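Local structure of glucose 1-dehydrogenase (Haloferax mediterranei, 2B5V) at residues Gly39-Val44 against Leu59-Glu64. The protein catalyses the zinc-dependent oxidation of D-glucose and several other aldoses to lactones, using NADP+ in preference to NAD+ as electron acceptor. Numbering follows the deposited sequence.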
ATOM      1  N   GLY A  39       2.205  13.568  22.504  1.00 34.08           N
ATOM      2  CA  GLY A  39       3.563  13.038  22.543  1.00 41.01           C
ATOM      3  C   GLY A  39       4.609  13.975  21.948  1.00 40.43           C
ATOM      4  O   GLY A  39       5.695  14.146  22.508  1.00 41.18           O
ATOM      5  N   THR A  40       4.294  14.612  20.823  1.00 38.05           N
ATOM      6  CA  THR A  40       5.257  15.520  20.199  1.00 28.04           C
ATOM      7  C   THR A  40       5.632  16.622  21.190  1.00 42.08           C
ATOM      8  O   THR A  40       6.801  16.980  21.312  1.00 49.71           O
ATOM      9  CB  THR A  40       4.666  16.164  18.919  1.00 45.75           C
ATOM     10  OG1 THR A  40       3.577  17.030  19.281  1.00 53.96           O
ATOM     11  CG2 THR A  40       4.156  15.066  17.956  1.00 27.31           C
ATOM     12  N   ASP A  41       4.641  17.167  21.893  1.00 38.91           N
ATOM     13  CA  ASP A  41       4.913  18.208  22.876  1.00 47.26           C
ATOM     14  C   ASP A  41       5.914  17.708  23.905  1.00 44.62           C
ATOM     15  O   ASP A  41       6.761  18.467  24.394  1.00 43.51           O
ATOM     16  CB  ASP A  41       3.626  18.621  23.589  1.00 46.80           C
ATOM     17  CG  ASP A  41       2.616  19.221  22.641  1.00 49.14           C
ATOM     18  OD1 ASP A  41       2.899  20.333  22.145  1.00 46.01           O
ATOM     19  OD2 ASP A  41       1.564  18.576  22.382  1.00 33.31           O
ATOM     20  N   HIS A  42       5.801  16.435  24.260  1.00 44.26           N
ATOM     21  CA  HIS A  42       6.731  15.870  25.228  1.00 48.16           C
ATOM     22  C   HIS A  42       8.115  15.735  24.597  1.00 45.11           C
ATOM     23  O   HIS A  42       9.126  15.987  25.249  1.00 43.10           O
ATOM     24  CB  HIS A  42       6.226  14.520  25.744  1.00 38.96           C
ATOM     25  CG  HIS A  42       5.218  14.647  26.845  1.00 41.73           C
ATOM     26  ND1 HIS A  42       3.884  14.339  26.681  1.00 42.53           N
ATOM     27  CD2 HIS A  42       5.354  15.047  28.132  1.00 37.34           C
ATOM     28  CE1 HIS A  42       3.241  14.543  27.819  1.00 29.64           C
ATOM     29  NE2 HIS A  42       4.111  14.974  28.716  1.00 53.34           N
ATOM     30  N   GLU A  43       8.152  15.351  23.327  1.00 43.54           N
ATOM     31  CA  GLU A  43       9.419  15.229  22.615  1.00 57.73           C
ATOM     32  C   GLU A  43      10.169  16.557  22.705  1.00 59.92           C
ATOM     33  O   GLU A  43      11.363  16.585  23.021  1.00 56.08           O
ATOM     34  CB  GLU A  43       9.185  14.892  21.143  1.00 53.25           C
ATOM     35  CG  GLU A  43       9.541  13.462  20.767  1.00 80.63           C
ATOM     36  CD  GLU A  43       8.500  12.456  21.208  1.00 90.95           C
ATOM     37  OE1 GLU A  43       8.190  12.407  22.421  1.00 99.46           O
ATOM     38  OE2 GLU A  43       7.994  11.711  20.335  1.00 92.89           O
ATOM     39  N   VAL A  44       9.462  17.652  22.417  1.00 53.11           N
ATOM     40  CA  VAL A  44      10.054  18.979  22.480  1.00 47.58           C
ATOM     41  C   VAL A  44      10.566  19.228  23.894  1.00 54.00           C
ATOM     42  O   VAL A  44      11.743  19.523  24.098  1.00 59.81           O
ATOM     43  CB  VAL A  44       9.032  20.081  22.107  1.00 56.40           C
ATOM     44  CG1 VAL A  44       9.649  21.463  22.319  1.00 44.18           C
ATOM     45  CG2 VAL A  44       8.597  19.926  20.656  1.00 33.59           C
ATOM     46  N   LEU A  59       9.853  28.087  21.430  1.00 37.16           N
ATOM     47  CA  LEU A  59       8.814  27.501  20.594  1.00 31.33           C
ATOM     48  C   LEU A  59       7.532  27.374  21.423  1.00 33.39           C
ATOM     49  O   LEU A  59       7.496  26.679  22.438  1.00 29.15           O
ATOM     50  CB  LEU A  59       9.238  26.119  20.076  1.00 31.69           C
ATOM     51  CG  LEU A  59       8.124  25.207  19.508  1.00 42.21           C
ATOM     52  CD1 LEU A  59       7.471  25.845  18.314  1.00 23.96           C
ATOM     53  CD2 LEU A  59       8.689  23.861  19.121  1.00 27.97           C
ATOM     54  N   VAL A  60       6.485  28.078  21.021  1.00 30.40           N
ATOM     55  CA  VAL A  60       5.221  27.945  21.723  1.00 28.61           C
ATOM     56  C   VAL A  60       4.664  26.553  21.342  1.00 28.89           C
ATOM     57  O   VAL A  60       4.584  26.208  20.152  1.00 23.84           O
ATOM     58  CB  VAL A  60       4.243  29.025  21.283  1.00 28.41           C
ATOM     59  CG1 VAL A  60       2.874  28.763  21.917  1.00 18.77           C
ATOM     60  CG2 VAL A  60       4.786  30.400  21.704  1.00 27.16           C
ATOM     61  N   LEU A  61       4.277  25.777  22.351  1.00 34.65           N
ATOM     62  CA  LEU A  61       3.788  24.409  22.161  1.00 29.09           C
ATOM     63  C   LEU A  61       2.324  24.273  21.707  1.00 24.14           C
ATOM     64  O   LEU A  61       1.582  25.257  21.620  1.00 23.04           O
ATOM     65  CB  LEU A  61       3.973  23.631  23.482  1.00 28.14           C
ATOM     66  CG  LEU A  61       5.390  23.610  24.074  1.00 33.78           C
ATOM     67  CD1 LEU A  61       5.429  22.748  25.339  1.00 30.44           C
ATOM     68  CD2 LEU A  61       6.365  23.051  23.035  1.00 29.47           C
ATOM     69  N   GLY A  62       1.929  23.035  21.421  1.00 25.91           N
ATOM     70  CA  GLY A  62       0.558  22.750  21.066  1.00 27.47           C
ATOM     71  C   GLY A  62       0.100  22.768  19.623  1.00 26.80           C
ATOM     72  O   GLY A  62       0.210  23.796  18.953  1.00 25.81           O
ATOM     73  N   HIS A  63      -0.444  21.642  19.153  1.00 20.12           N
ATOM     74  CA  HIS A  63      -0.961  21.602  17.799  1.00 26.18           C
ATOM     75  C   HIS A  63      -2.416  21.116  17.752  1.00 26.10           C
ATOM     76  O   HIS A  63      -3.021  21.168  16.695  1.00 24.80           O
ATOM     77  CB  HIS A  63      -0.072  20.722  16.902  1.00 18.20           C
ATOM     78  CG  HIS A  63       0.025  19.295  17.363  1.00 24.10           C
ATOM     79  ND1 HIS A  63      -0.760  18.288  16.846  1.00 28.71           N
ATOM     80  CD2 HIS A  63       0.833  18.705  18.280  1.00 20.57           C
ATOM     81  CE1 HIS A  63      -0.437  17.136  17.417  1.00 20.57           C
ATOM     82  NE2 HIS A  63       0.527  17.363  18.292  1.00 29.81           N
ATOM     83  N   GLU A  64      -2.972  20.666  18.884  1.00 23.83           N
ATOM     84  CA  GLU A  64      -4.375  20.197  18.941  1.00 25.05           C
ATOM     85  C   GLU A  64      -5.157  21.291  19.672  1.00 29.13           C
ATOM     86  O   GLU A  64      -5.146  21.354  20.902  1.00 25.59           O
ATOM     87  CB  GLU A  64      -4.500  18.903  19.747  1.00 16.20           C
ATOM     88  CG  GLU A  64      -3.611  17.771  19.231  1.00 23.43           C
ATOM     89  CD  GLU A  64      -3.689  16.568  20.125  1.00 29.92           C
ATOM     90  OE1 GLU A  64      -3.266  15.463  19.702  1.00 33.97           O
ATOM     91  OE2 GLU A  64      -4.173  16.752  21.269  1.00 31.19           O
TER
HETATM   92  O   HOH W   1      -0.719  19.493  21.070  1.00 24.32           O
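In the GroES-like catalytic domain of this zinc-containing alcohol dehydrogenase family member, Asp-41 on the first turn of helix 39-46 holds the backbone at Gly-62 and His-63, next to Glu-64; His-63 and Glu-64 are ligands of the enzyme's catalytic zinc. Gly-62 N donates to Asp-41 OD1 at 3.0 Å, on the syn side of the carboxylate but 23° out of its plane and with a bent N-H...O angle of 143°. A chi1 of -63° lays the carboxylate beside the aspartate's own backbone N, toward the helix start, and OD2 accepts from the N of Asp-38, a further zinc ligand. Asp-41 OD2 also accepts from a water oxygen at 2.8 Å, and this oxygen in turn accepts from His-63 N at 2.9 Å. Beyond the carboxylate, Thr-40, a substrate-binding residue, brings OG1 within 3.2 Å of His-63 NE2, approaching the imidazole obliquely. NE2 also makes a weak hydrogen bond to Asp-38 OD2. At the other end the contact is apolar: Val-44 CG1 lies 3.7 Å from Leu-61 CD2 and 4.1 Å from Leu-59 CD2, and Val-6 of strand 2-7 packs against both Val-44 and Leu-61. One buried carboxylate thus ties together the backbones around two zinc ligands, Asp-38 directly and His-63 through water, as a second-shell group that probably helps position them; two amides and a water, all donors, surround it and would probably stabilise its anionic form.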